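Local coordinates for diketoreductase (Acinetobacter baylyi, PDB 4E12), which reduces dicarbonyl compounds with NADH and probably also interconverts (3S)-3-hydroxyacyl-CoA and 3-oxoacyl-CoA as a fatty acid beta-oxidation dehydrogenase, at residues Asn120-Leu125 against Ala141-Asn146; Thr153-Gly158 against Ala189-Asn194; Ala20-Phe25 against Ile177-Ile182. All coordinates share one frame; numbering follows the deposited sequence.

Interaction 1 of 3, residues Asn120-Leu125 against Ala141-Asn146; sequences NSSTLL and ALHFAN. With SO4 (sulfate ion), chain J.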
ATOM      1  N   ASN A 120      24.391  -4.797  -3.819  1.00 33.43           N
ATOM      2  CA  ASN A 120      23.237  -3.899  -3.819  1.00 32.83           C
ATOM      3  C   ASN A 120      22.152  -4.455  -4.743  1.00 34.14           C
ATOM      4  O   ASN A 120      21.161  -3.773  -5.025  1.00 32.34           O
ATOM      5  CB  ASN A 120      23.658  -2.483  -4.279  1.00 33.46           C
ATOM      6  CG  ASN A 120      22.491  -1.508  -4.332  1.00 35.62           C
ATOM      7  OD1 ASN A 120      21.727  -1.378  -3.371  1.00 33.26           O
ATOM      8  ND2 ASN A 120      22.337  -0.830  -5.464  1.00 36.51           N
ATOM      9  N   SER A 121      22.320  -5.710  -5.177  1.00 31.10           N
ATOM     10  CA  SER A 121      21.521  -6.282  -6.269  1.00 38.74           C
ATOM     11  C   SER A 121      20.017  -6.260  -5.997  1.00 34.41           C
ATOM     12  O   SER A 121      19.570  -6.677  -4.926  1.00 32.43           O
ATOM     13  CB  SER A 121      21.976  -7.717  -6.585  1.00 36.19           C
ATOM     14  OG  SER A 121      21.270  -8.243  -7.700  1.00 41.74           O
ATOM     15  N   SER A 122      19.243  -5.780  -6.975  1.00 40.41           N
ATOM     16  CA  SER A 122      17.780  -5.815  -6.907  1.00 43.90           C
ATOM     17  C   SER A 122      17.169  -7.003  -7.658  1.00 50.68           C
ATOM     18  O   SER A 122      15.955  -7.199  -7.602  1.00 48.77           O
ATOM     19  CB  SER A 122      17.150  -4.518  -7.452  1.00 42.98           C
ATOM     20  OG  SER A 122      17.420  -3.387  -6.633  1.00 54.29           O
ATOM     21  N   THR A 123      17.980  -7.793  -8.358  1.00 50.33           N
ATOM     22  CA  THR A 123      17.432  -8.899  -9.139  1.00 53.12           C
ATOM     23  C   THR A 123      18.052 -10.243  -8.766  1.00 53.72           C
ATOM     24  O   THR A 123      17.518 -11.297  -9.119  1.00 60.00           O
ATOM     25  CB  THR A 123      17.655  -8.687 -10.641  1.00 54.92           C
ATOM     26  OG1 THR A 123      19.058  -8.728 -10.919  1.00 54.94           O
ATOM     27  CG2 THR A 123      17.103  -7.343 -11.068  1.00 54.22           C
ATOM     28  N   LEU A 124      19.179 -10.213  -8.069  1.00 41.18           N
ATOM     29  CA  LEU A 124      19.876 -11.436  -7.696  1.00 41.52           C
ATOM     30  C   LEU A 124      19.975 -11.603  -6.192  1.00 44.85           C
ATOM     31  O   LEU A 124      20.256 -10.650  -5.461  1.00 44.47           O
ATOM     32  CB  LEU A 124      21.266 -11.457  -8.322  1.00 38.38           C
ATOM     33  CG  LEU A 124      21.283 -11.861  -9.794  1.00 45.41           C
ATOM     34  CD1 LEU A 124      22.536 -11.391 -10.520  1.00 42.54           C
ATOM     35  CD2 LEU A 124      21.114 -13.378  -9.862  1.00 41.14           C
ATOM     36  N   LEU A 125      19.736 -12.825  -5.736  1.00 45.48           N
ATOM     37  CA  LEU A 125      19.836 -13.153  -4.322  1.00 44.65           C
ATOM     38  C   LEU A 125      21.280 -13.409  -3.901  1.00 43.25           C
ATOM     39  O   LEU A 125      22.089 -13.902  -4.690  1.00 41.10           O
ATOM     40  CB  LEU A 125      19.008 -14.409  -4.021  1.00 40.08           C
ATOM     41  CG  LEU A 125      17.498 -14.329  -4.234  1.00 37.11           C
ATOM     42  CD1 LEU A 125      16.879 -15.663  -3.859  1.00 42.17           C
ATOM     43  CD2 LEU A 125      16.940 -13.237  -3.328  1.00 36.32           C
ATOM     44  N   ALA A 141      23.731  -8.883   1.469  1.00 30.95           N
ATOM     45  CA  ALA A 141      23.186  -7.822   0.642  1.00 32.16           C
ATOM     46  C   ALA A 141      22.998  -6.590   1.495  1.00 33.01           C
ATOM     47  O   ALA A 141      22.582  -6.695   2.650  1.00 32.50           O
ATOM     48  CB  ALA A 141      21.864  -8.245   0.023  1.00 35.86           C
ATOM     49  N   LEU A 142      23.340  -5.437   0.923  1.00 31.48           N
ATOM     50  CA  LEU A 142      23.059  -4.130   1.492  1.00 30.84           C
ATOM     51  C   LEU A 142      22.400  -3.336   0.378  1.00 33.94           C
ATOM     52  O   LEU A 142      23.066  -2.883  -0.558  1.00 31.77           O
ATOM     53  CB  LEU A 142      24.362  -3.450   1.930  1.00 30.46           C
ATOM     54  CG  LEU A 142      24.198  -2.129   2.688  1.00 29.34           C
ATOM     55  CD1 LEU A 142      23.474  -2.421   4.005  1.00 32.79           C
ATOM     56  CD2 LEU A 142      25.554  -1.492   2.946  1.00 29.55           C
ATOM     57  N   HIS A 143      21.088  -3.174   0.488  1.00 31.08           N
ATOM     58  CA  HIS A 143      20.263  -2.707  -0.607  1.00 29.64           C
ATOM     59  C   HIS A 143      19.733  -1.322  -0.300  1.00 28.49           C
ATOM     60  O   HIS A 143      19.057  -1.108   0.710  1.00 28.29           O
ATOM     61  CB  HIS A 143      19.115  -3.687  -0.829  1.00 29.78           C
ATOM     62  CG  HIS A 143      18.258  -3.367  -2.019  1.00 29.05           C
ATOM     63  ND1 HIS A 143      16.922  -3.050  -1.904  1.00 36.20           N
ATOM     64  CD2 HIS A 143      18.548  -3.311  -3.341  1.00 28.60           C
ATOM     65  CE1 HIS A 143      16.424  -2.812  -3.107  1.00 33.36           C
ATOM     66  NE2 HIS A 143      17.390  -2.964  -3.995  1.00 33.13           N
ATOM     67  N   PHE A 144      20.070  -0.394  -1.180  1.00 29.41           N
ATOM     68  CA  PHE A 144      19.687   1.015  -1.082  1.00 30.80           C
ATOM     69  C   PHE A 144      18.520   1.331  -2.020  1.00 34.16           C
ATOM     70  O   PHE A 144      18.175   0.538  -2.900  1.00 37.04           O
ATOM     71  CB  PHE A 144      20.878   1.878  -1.497  1.00 32.48           C
ATOM     72  CG  PHE A 144      22.066   1.734  -0.602  1.00 33.91           C
ATOM     73  CD1 PHE A 144      22.914   0.636  -0.717  1.00 33.48           C
ATOM     74  CD2 PHE A 144      22.343   2.697   0.363  1.00 34.81           C
ATOM     75  CE1 PHE A 144      24.023   0.505   0.123  1.00 32.67           C
ATOM     76  CE2 PHE A 144      23.438   2.573   1.194  1.00 31.55           C
ATOM     77  CZ  PHE A 144      24.280   1.478   1.077  1.00 34.57           C
ATOM     78  N   ALA A 145      17.941   2.519  -1.857  1.00 35.61           N
ATOM     79  CA  ALA A 145      16.851   2.969  -2.710  1.00 32.60           C
ATOM     80  C   ALA A 145      17.287   4.227  -3.450  1.00 35.74           C
ATOM     81  O   ALA A 145      18.016   5.048  -2.890  1.00 39.68           O
ATOM     82  CB  ALA A 145      15.631   3.278  -1.856  1.00 34.89           C
ATOM     83  N   ASN A 146      16.833   4.405  -4.686  1.00 39.04           N
ATOM     84  CA  ASN A 146      17.247   5.575  -5.471  1.00 37.91           C
ATOM     85  C   ASN A 146      16.982   6.867  -4.658  1.00 41.63           C
ATOM     86  O   ASN A 146      15.950   6.995  -3.989  1.00 34.97           O
ATOM     87  CB  ASN A 146      16.497   5.603  -6.805  1.00 46.67           C
ATOM     88  CG  ASN A 146      17.110   6.570  -7.798  1.00 49.00           C
ATOM     89  OD1 ASN A 146      18.265   6.982  -7.656  1.00 38.52           O
ATOM     90  ND2 ASN A 146      16.335   6.947  -8.807  1.00 45.56           N
TER
HETATM   91  S   SO4 J 409      17.890   9.708 -11.036  1.00195.06           S
HETATM   92  O1  SO4 J 409      18.480   9.412  -9.715  1.00 60.48           O
HETATM   93  O2  SO4 J 409      18.960  10.171 -11.947  1.00 75.02           O
HETATM   94  O3  SO4 J 409      16.863  10.761 -10.879  1.00 67.22           O
HETATM   95  O4  SO4 J 409      17.264   8.485 -11.586  1.00 59.69           O
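His143 and Ser122 meet through one short polar contact. Ser122 OG sits at the edge of the imidazole, close to its plane, 2.7 Å from His143 NE2. Either atom could donate in this hydrogen bond. The imidazole reaches the loop because His143 CG is anti to its backbone N (chi1 -175°). The same ring edge faces the backbone of Asn120, whose O lies 3.1 Å from His143 CD2. Two oxygens from the loop thus border this edge. On the other side of the imidazole, His143 ND1 is hydrogen-bonded to Glu155 OE1, so both ring nitrogens have partners and the rotation of the ring is fixed.

Asn120 turns its amide to the strand. Its OD1 accepts from Phe144 N at 2.9 Å, with an N-H...O angle of 174°. The donor lies almost in line with the side-chain C=O. OD1 also comes to the edge of the Phe144 ring, 3.5 Å from Phe144 CD1. The backbone adds a CA-H...O contact from Asn120 CA to Leu142 O.

Within the loop, Ser121 OG accepts from Leu124 N, which makes an ST motif. Asn120 and Ser122 bind NAD(+), and His143 is predicted to be important for catalysis. A serine and a glutamate on the two nitrogens of one histidine fit the active site of the 3-hydroxyacyl-CoA dehydrogenase family, beside its Rossmann-type nucleotide site.

Interaction 2 of 3, residues Thr153-Gly158 against Ala189-Asn194; sequences TAEVMG and AGYVLN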
ATOM      1  N   THR A 153      16.585   4.162   3.450  1.00 31.94           N
ATOM      2  CA  THR A 153      16.606   2.810   3.990  1.00 35.27           C
ATOM      3  C   THR A 153      17.779   2.023   3.420  1.00 33.56           C
ATOM      4  O   THR A 153      18.200   2.248   2.282  1.00 33.65           O
ATOM      5  CB  THR A 153      15.312   2.049   3.695  1.00 36.13           C
ATOM      6  OG1 THR A 153      15.076   2.041   2.282  1.00 35.98           O
ATOM      7  CG2 THR A 153      14.142   2.695   4.418  1.00 39.86           C
ATOM      8  N   ALA A 154      18.328   1.136   4.240  1.00 32.65           N
ATOM      9  CA  ALA A 154      19.340   0.186   3.802  1.00 32.22           C
ATOM     10  C   ALA A 154      18.882  -1.181   4.270  1.00 31.71           C
ATOM     11  O   ALA A 154      18.926  -1.497   5.463  1.00 28.75           O
ATOM     12  CB  ALA A 154      20.714   0.531   4.377  1.00 30.90           C
ATOM     13  N   GLU A 155      18.389  -1.979   3.329  1.00 27.22           N
ATOM     14  CA  GLU A 155      17.912  -3.317   3.629  1.00 30.81           C
ATOM     15  C   GLU A 155      19.055  -4.296   3.678  1.00 34.22           C
ATOM     16  O   GLU A 155      19.731  -4.521   2.668  1.00 35.42           O
ATOM     17  CB  GLU A 155      16.897  -3.755   2.582  1.00 28.39           C
ATOM     18  CG  GLU A 155      15.616  -2.928   2.669  1.00 34.50           C
ATOM     19  CD  GLU A 155      14.643  -3.183   1.524  1.00 36.04           C
ATOM     20  OE1 GLU A 155      15.052  -3.075   0.352  1.00 42.40           O
ATOM     21  OE2 GLU A 155      13.464  -3.487   1.800  1.00 32.31           O
ATOM     22  N   VAL A 156      19.254  -4.875   4.855  1.00 34.17           N
ATOM     23  CA  VAL A 156      20.365  -5.780   5.115  1.00 31.69           C
ATOM     24  C   VAL A 156      19.865  -7.210   5.073  1.00 29.66           C
ATOM     25  O   VAL A 156      18.933  -7.574   5.792  1.00 34.66           O
ATOM     26  CB  VAL A 156      20.987  -5.526   6.502  1.00 29.69           C
ATOM     27  CG1 VAL A 156      22.178  -6.466   6.729  1.00 26.04           C
ATOM     28  CG2 VAL A 156      21.424  -4.067   6.621  1.00 30.68           C
ATOM     29  N   MET A 157      20.483  -8.030   4.234  1.00 36.05           N
ATOM     30  CA  MET A 157      19.984  -9.377   4.030  1.00 30.67           C
ATOM     31  C   MET A 157      21.135 -10.314   3.682  1.00 37.51           C
ATOM     32  O   MET A 157      21.739 -10.188   2.614  1.00 36.95           O
ATOM     33  CB  MET A 157      18.963  -9.346   2.887  1.00 31.18           C
ATOM     34  CG  MET A 157      18.182 -10.618   2.652  1.00 29.48           C
ATOM     35  SD  MET A 157      17.021 -10.426   1.283  1.00 33.15           S
ATOM     36  CE  MET A 157      18.140 -10.621  -0.099  1.00 28.85           C
ATOM     37  N   GLY A 158      21.429 -11.252   4.577  1.00 36.50           N
ATOM     38  CA  GLY A 158      22.487 -12.213   4.312  1.00 46.43           C
ATOM     39  C   GLY A 158      21.989 -13.583   3.902  1.00 45.52           C
ATOM     40  O   GLY A 158      20.798 -13.770   3.632  1.00 43.40           O
ATOM     41  N   ALA A 189      13.399 -12.515  -2.019  1.00 35.55           N
ATOM     42  CA  ALA A 189      13.505 -11.748  -3.245  1.00 34.12           C
ATOM     43  C   ALA A 189      12.657 -10.498  -3.107  1.00 33.59           C
ATOM     44  O   ALA A 189      11.512 -10.566  -2.655  1.00 36.32           O
ATOM     45  CB  ALA A 189      13.027 -12.566  -4.431  1.00 32.79           C
ATOM     46  N   GLY A 190      13.219  -9.371  -3.521  1.00 34.55           N
ATOM     47  CA  GLY A 190      12.555  -8.089  -3.357  1.00 35.28           C
ATOM     48  C   GLY A 190      12.672  -7.520  -1.954  1.00 32.64           C
ATOM     49  O   GLY A 190      12.059  -6.497  -1.642  1.00 40.30           O
ATOM     50  N   TYR A 191      13.459  -8.166  -1.101  1.00 32.98           N
ATOM     51  CA  TYR A 191      13.661  -7.671   0.265  1.00 27.66           C
ATOM     52  C   TYR A 191      12.290  -7.401   0.902  1.00 29.40           C
ATOM     53  O   TYR A 191      11.346  -8.180   0.708  1.00 27.99           O
ATOM     54  CB  TYR A 191      14.539  -6.392   0.249  1.00 29.01           C
ATOM     55  CG  TYR A 191      15.883  -6.594  -0.443  1.00 29.50           C
ATOM     56  CD1 TYR A 191      17.023  -6.904   0.288  1.00 31.75           C
ATOM     57  CD2 TYR A 191      16.004  -6.479  -1.825  1.00 33.62           C
ATOM     58  CE1 TYR A 191      18.273  -7.096  -0.344  1.00 33.69           C
ATOM     59  CE2 TYR A 191      17.245  -6.674  -2.466  1.00 32.38           C
ATOM     60  CZ  TYR A 191      18.370  -6.980  -1.716  1.00 34.87           C
ATOM     61  OH  TYR A 191      19.594  -7.170  -2.335  1.00 32.99           O
ATOM     62  N   VAL A 192      12.178  -6.290   1.625  1.00 29.25           N
ATOM     63  CA  VAL A 192      10.927  -5.876   2.254  1.00 30.63           C
ATOM     64  C   VAL A 192      10.137  -4.880   1.399  1.00 27.74           C
ATOM     65  O   VAL A 192       8.980  -5.130   1.056  1.00 29.18           O
ATOM     66  CB  VAL A 192      11.154  -5.270   3.668  1.00 27.77           C
ATOM     67  CG1 VAL A 192       9.844  -4.737   4.225  1.00 28.55           C
ATOM     68  CG2 VAL A 192      11.712  -6.336   4.619  1.00 30.60           C
ATOM     69  N   LEU A 193      10.744  -3.747   1.053  1.00 28.00           N
ATOM     70  CA  LEU A 193       9.971  -2.694   0.380  1.00 27.49           C
ATOM     71  C   LEU A 193       9.312  -3.140  -0.929  1.00 29.23           C
ATOM     72  O   LEU A 193       8.110  -2.934  -1.129  1.00 26.66           O
ATOM     73  CB  LEU A 193      10.838  -1.464   0.123  1.00 29.36           C
ATOM     74  CG  LEU A 193      10.103  -0.358  -0.625  1.00 30.27           C
ATOM     75  CD1 LEU A 193       8.833   0.087   0.111  1.00 31.14           C
ATOM     76  CD2 LEU A 193      11.058   0.793  -0.843  1.00 31.47           C
ATOM     77  N   ASN A 194      10.101  -3.704  -1.835  1.00 32.04           N
ATOM     78  CA  ASN A 194       9.568  -4.168  -3.107  1.00 30.63           C
ATOM     79  C   ASN A 194       8.547  -5.277  -2.890  1.00 29.56           C
ATOM     80  O   ASN A 194       7.573  -5.396  -3.640  1.00 29.15           O
ATOM     81  CB  ASN A 194      10.697  -4.632  -4.018  1.00 33.99           C
ATOM     82  CG  ASN A 194      11.636  -3.497  -4.390  1.00 51.03           C
ATOM     83  OD1 ASN A 194      11.237  -2.329  -4.407  1.00 62.26           O
ATOM     84  ND2 ASN A 194      12.892  -3.830  -4.679  1.00 69.35           N
TER
HETATM   85  O   HOH W   1      12.999  -3.691  -1.647  1.00 30.50           O
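Glu155 OE2 takes two backbone N-H groups at the turn that leads into helix 193-209. Leu193 N donates at 2.8 Å with an angle of 173° and meets OE2 nearly along its C-O bond. Val192 N donates at 3.1 Å from above the carboxylate plane, with a more bent angle of 137°. One oxygen of this buried side chain thus accepts two N-H groups from successive residues.

The other oxygen, Glu155 OE1, lies 3.4 Å from Tyr191 CB. The carboxylate and phenol planes are 27° apart. Met157 also packs against this ring, coming across it at about a right angle. Its CE is 3.5 Å from Tyr191 CE1, and its SD is 4.3 Å from the ring centroid, an oblique Met-aromatic contact. The bend at the last torsion of Met157 brings the methyl against Tyr191 CE1.

A water forms the next shell. It donates to Glu155 OE1 at 2.9 Å and to Gly190 O, and accepts from Asn194 N. The water shares OE1 with His143, so the carboxylate is held from several directions. The Tyr191 ring stacks on His143, and its OH is hydrogen-bonded to Ser121 O.

The contact joins the NAD-binding part to the start of the C-terminal part. Strand 153-158 lies between strands 139-144 and 180-183 in the sheet. Helix 193-209 runs on from the turn, and there Val192 and Leu193 pack on Thr221 of the second subunit.

Interaction 3 of 3, residues Ala20-Phe25 against Ile177-Ile182; sequences AFQTAF and IGMVPI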
ATOM      1  N   ALA A  20      28.459   5.649  -2.925  1.00 30.00           N
ATOM      2  CA  ALA A  20      29.819   6.115  -2.717  1.00 29.52           C
ATOM      3  C   ALA A  20      29.818   7.503  -2.101  1.00 30.89           C
ATOM      4  O   ALA A  20      30.562   7.760  -1.150  1.00 30.62           O
ATOM      5  CB  ALA A  20      30.590   6.089  -4.030  1.00 26.50           C
ATOM      6  N   PHE A  21      28.953   8.386  -2.601  1.00 29.43           N
ATOM      7  CA  PHE A  21      28.936   9.753  -2.126  1.00 30.22           C
ATOM      8  C   PHE A  21      28.395   9.852  -0.716  1.00 31.16           C
ATOM      9  O   PHE A  21      28.984  10.536   0.111  1.00 29.07           O
ATOM     10  CB  PHE A  21      28.169  10.705  -3.054  1.00 28.22           C
ATOM     11  CG  PHE A  21      28.458  12.150  -2.768  1.00 31.97           C
ATOM     12  CD1 PHE A  21      29.516  12.793  -3.407  1.00 30.17           C
ATOM     13  CD2 PHE A  21      27.684  12.868  -1.851  1.00 31.09           C
ATOM     14  CE1 PHE A  21      29.808  14.148  -3.138  1.00 33.07           C
ATOM     15  CE2 PHE A  21      27.963  14.211  -1.575  1.00 33.90           C
ATOM     16  CZ  PHE A  21      29.023  14.854  -2.219  1.00 34.14           C
ATOM     17  N   GLN A  22      27.273   9.198  -0.443  1.00 27.87           N
ATOM     18  CA  GLN A  22      26.729   9.123   0.906  1.00 29.77           C
ATOM     19  C   GLN A  22      27.795   8.627   1.891  1.00 36.27           C
ATOM     20  O   GLN A  22      27.942   9.144   3.002  1.00 33.20           O
ATOM     21  CB  GLN A  22      25.510   8.181   0.930  1.00 27.18           C
ATOM     22  CG  GLN A  22      24.774   8.114   2.282  1.00 30.15           C
ATOM     23  CD  GLN A  22      24.003   9.380   2.640  1.00 29.13           C
ATOM     24  OE1 GLN A  22      23.952  10.343   1.869  1.00 35.55           O
ATOM     25  NE2 GLN A  22      23.395   9.380   3.818  1.00 33.98           N
ATOM     26  N   THR A  23      28.548   7.616   1.479  1.00 33.90           N
ATOM     27  CA  THR A  23      29.541   7.011   2.356  1.00 32.14           C
ATOM     28  C   THR A  23      30.712   7.970   2.594  1.00 33.33           C
ATOM     29  O   THR A  23      31.178   8.127   3.727  1.00 39.67           O
ATOM     30  CB  THR A  23      29.997   5.640   1.801  1.00 30.98           C
ATOM     31  OG1 THR A  23      28.894   4.728   1.832  1.00 27.33           O
ATOM     32  CG2 THR A  23      31.121   5.060   2.636  1.00 30.39           C
ATOM     33  N   ALA A  24      31.163   8.620   1.529  1.00 31.42           N
ATOM     34  CA  ALA A  24      32.190   9.650   1.625  1.00 33.16           C
ATOM     35  C   ALA A  24      31.714  10.825   2.488  1.00 32.85           C
ATOM     36  O   ALA A  24      32.428  11.258   3.400  1.00 32.03           O
ATOM     37  CB  ALA A  24      32.599  10.122   0.236  1.00 30.56           C
ATOM     38  N   PHE A  25      30.498  11.311   2.233  1.00 34.47           N
ATOM     39  CA  PHE A  25      29.942  12.452   2.985  1.00 31.40           C
ATOM     40  C   PHE A  25      29.947  12.207   4.504  1.00 36.95           C
ATOM     41  O   PHE A  25      30.036  13.150   5.297  1.00 36.91           O
ATOM     42  CB  PHE A  25      28.516  12.756   2.506  1.00 34.98           C
ATOM     43  CG  PHE A  25      27.855  13.897   3.234  1.00 40.31           C
ATOM     44  CD1 PHE A  25      28.419  15.175   3.228  1.00 38.99           C
ATOM     45  CD2 PHE A  25      26.665  13.695   3.925  1.00 37.31           C
ATOM     46  CE1 PHE A  25      27.794  16.233   3.907  1.00 39.38           C
ATOM     47  CE2 PHE A  25      26.043  14.737   4.598  1.00 38.60           C
ATOM     48  CZ  PHE A  25      26.604  16.002   4.591  1.00 32.11           C
ATOM     49  N   ILE A 177      26.390   5.734   8.113  1.00 33.32           N
ATOM     50  CA  ILE A 177      26.278   6.547   6.910  1.00 29.76           C
ATOM     51  C   ILE A 177      24.888   7.158   6.786  1.00 33.09           C
ATOM     52  O   ILE A 177      24.472   7.607   5.713  1.00 31.07           O
ATOM     53  CB  ILE A 177      26.672   5.816   5.603  1.00 30.94           C
ATOM     54  CG1 ILE A 177      25.797   4.574   5.406  1.00 31.99           C
ATOM     55  CG2 ILE A 177      28.161   5.466   5.623  1.00 28.10           C
ATOM     56  CD1 ILE A 177      25.762   4.087   3.971  1.00 33.84           C
ATOM     57  N   GLY A 178      24.162   7.186   7.893  1.00 31.75           N
ATOM     58  CA  GLY A 178      22.916   7.927   7.885  1.00 33.95           C
ATOM     59  C   GLY A 178      21.715   7.192   7.317  1.00 36.24           C
ATOM     60  O   GLY A 178      20.721   7.823   6.971  1.00 33.46           O
ATOM     61  N   MET A 179      21.774   5.872   7.227  1.00 36.30           N
ATOM     62  CA  MET A 179      20.642   5.121   6.693  1.00 37.82           C
ATOM     63  C   MET A 179      19.832   4.561   7.848  1.00 36.40           C
ATOM     64  O   MET A 179      20.343   4.443   8.962  1.00 34.49           O
ATOM     65  CB  MET A 179      21.136   3.940   5.856  1.00 34.92           C
ATOM     66  CG  MET A 179      22.128   4.311   4.772  1.00 38.69           C
ATOM     67  SD  MET A 179      21.520   5.521   3.590  1.00 41.69           S
ATOM     68  CE  MET A 179      20.160   4.653   2.892  1.00 31.75           C
ATOM     69  N   VAL A 180      18.575   4.211   7.584  1.00 32.50           N
ATOM     70  CA  VAL A 180      17.790   3.449   8.543  1.00 33.51           C
ATOM     71  C   VAL A 180      17.954   1.990   8.159  1.00 32.70           C
ATOM     72  O   VAL A 180      17.486   1.581   7.098  1.00 31.84           O
ATOM     73  CB  VAL A 180      16.305   3.799   8.436  1.00 35.06           C
ATOM     74  CG1 VAL A 180      15.484   2.888   9.344  1.00 33.59           C
ATOM     75  CG2 VAL A 180      16.089   5.259   8.807  1.00 38.54           C
ATOM     76  N   PRO A 181      18.637   1.191   8.997  1.00 34.97           N
ATOM     77  CA  PRO A 181      18.827  -0.221   8.668  1.00 32.76           C
ATOM     78  C   PRO A 181      17.515  -0.970   8.755  1.00 34.59           C
ATOM     79  O   PRO A 181      16.802  -0.904   9.757  1.00 32.35           O
ATOM     80  CB  PRO A 181      19.750  -0.721   9.776  1.00 33.57           C
ATOM     81  CG  PRO A 181      20.420   0.487  10.271  1.00 36.62           C
ATOM     82  CD  PRO A 181      19.399   1.564  10.195  1.00 31.74           C
ATOM     83  N   ILE A 182      17.189  -1.677   7.690  1.00 30.40           N
ATOM     84  CA  ILE A 182      16.001  -2.503   7.670  1.00 29.82           C
ATOM     85  C   ILE A 182      16.535  -3.905   7.739  1.00 28.50           C
ATOM     86  O   ILE A 182      17.145  -4.389   6.778  1.00 27.23           O
ATOM     87  CB  ILE A 182      15.214  -2.281   6.367  1.00 28.62           C
ATOM     88  CG1 ILE A 182      14.760  -0.820   6.281  1.00 34.56           C
ATOM     89  CG2 ILE A 182      14.045  -3.264   6.251  1.00 26.17           C
ATOM     90  CD1 ILE A 182      13.922  -0.391   7.438  1.00 35.45           C
TER
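Ile177 and Gln22 bury the most surface here, followed by Thr23. The contact joins helix 14-25, which follows the first strand of the Rossmann-type fold, to the turn that ends helix 164-176. That turn is a Schellman motif. Gly178 is its C-prime residue, with positive phi, and Met179 N and Gly178 N bond back to Ala174 O and Ser175 O.

Ile177 is the first residue to leave the helix. Its CB points toward helix 14-25. CG1 stands between the backbone N and the carbonyl carbon. Both branches reach Thr23: CG2 is 3.9 Å from Thr23 CA, and CD1 is 3.8 Å from Thr23 OG1. The two side chains lie at a slant to each other. Thr23 OG1 has its own partner, Ile19 O, one turn back in its helix, so the isoleucine meets a hydroxyl that is already bonded. Thr23 also packs on Phe173 of helix 164-176, and Ile177 on Phe28.

Gln22 supplies the polar half of the contact. Its chain leaves the helix extended and then bends at chi2 (71°), which carries the amide to the turn. The two ends of this amide have separate partners: OE1 is hydrogen-bonded to Tyr54 OH, and NE2 serves the turn. This fixes which way round the amide lies. Gln22 NE2 donates to Ile177 O at 2.8 Å, with an N-H...O angle of 148° and the carbonyl oxygen 21° out of the amide plane.

How the interactions relate
Interactions 1 and 2 adjoin at the probable active site, with centres about 7 Å apart. His143 and Glu155 link them, one from each. Tyr191 ties them again: its OH is 2.6 Å from Ser121 O, and its CE2 is 3.5 Å from His143 CG. Interaction 3 lies about 14 Å from interaction 1 and 15 Å from interaction 2, centre to centre. The side chain of its Met179 is about 9 Å from those of Asn120 and His143. It still touches both contacts. Phe144 CE2 is 3.9 Å from Ile177 CD1, and Ala154 O is 2.8 Å from Ile182 N. Strands 139-144, 153-158 and 180-183 lie side by side in one sheet and connect all three.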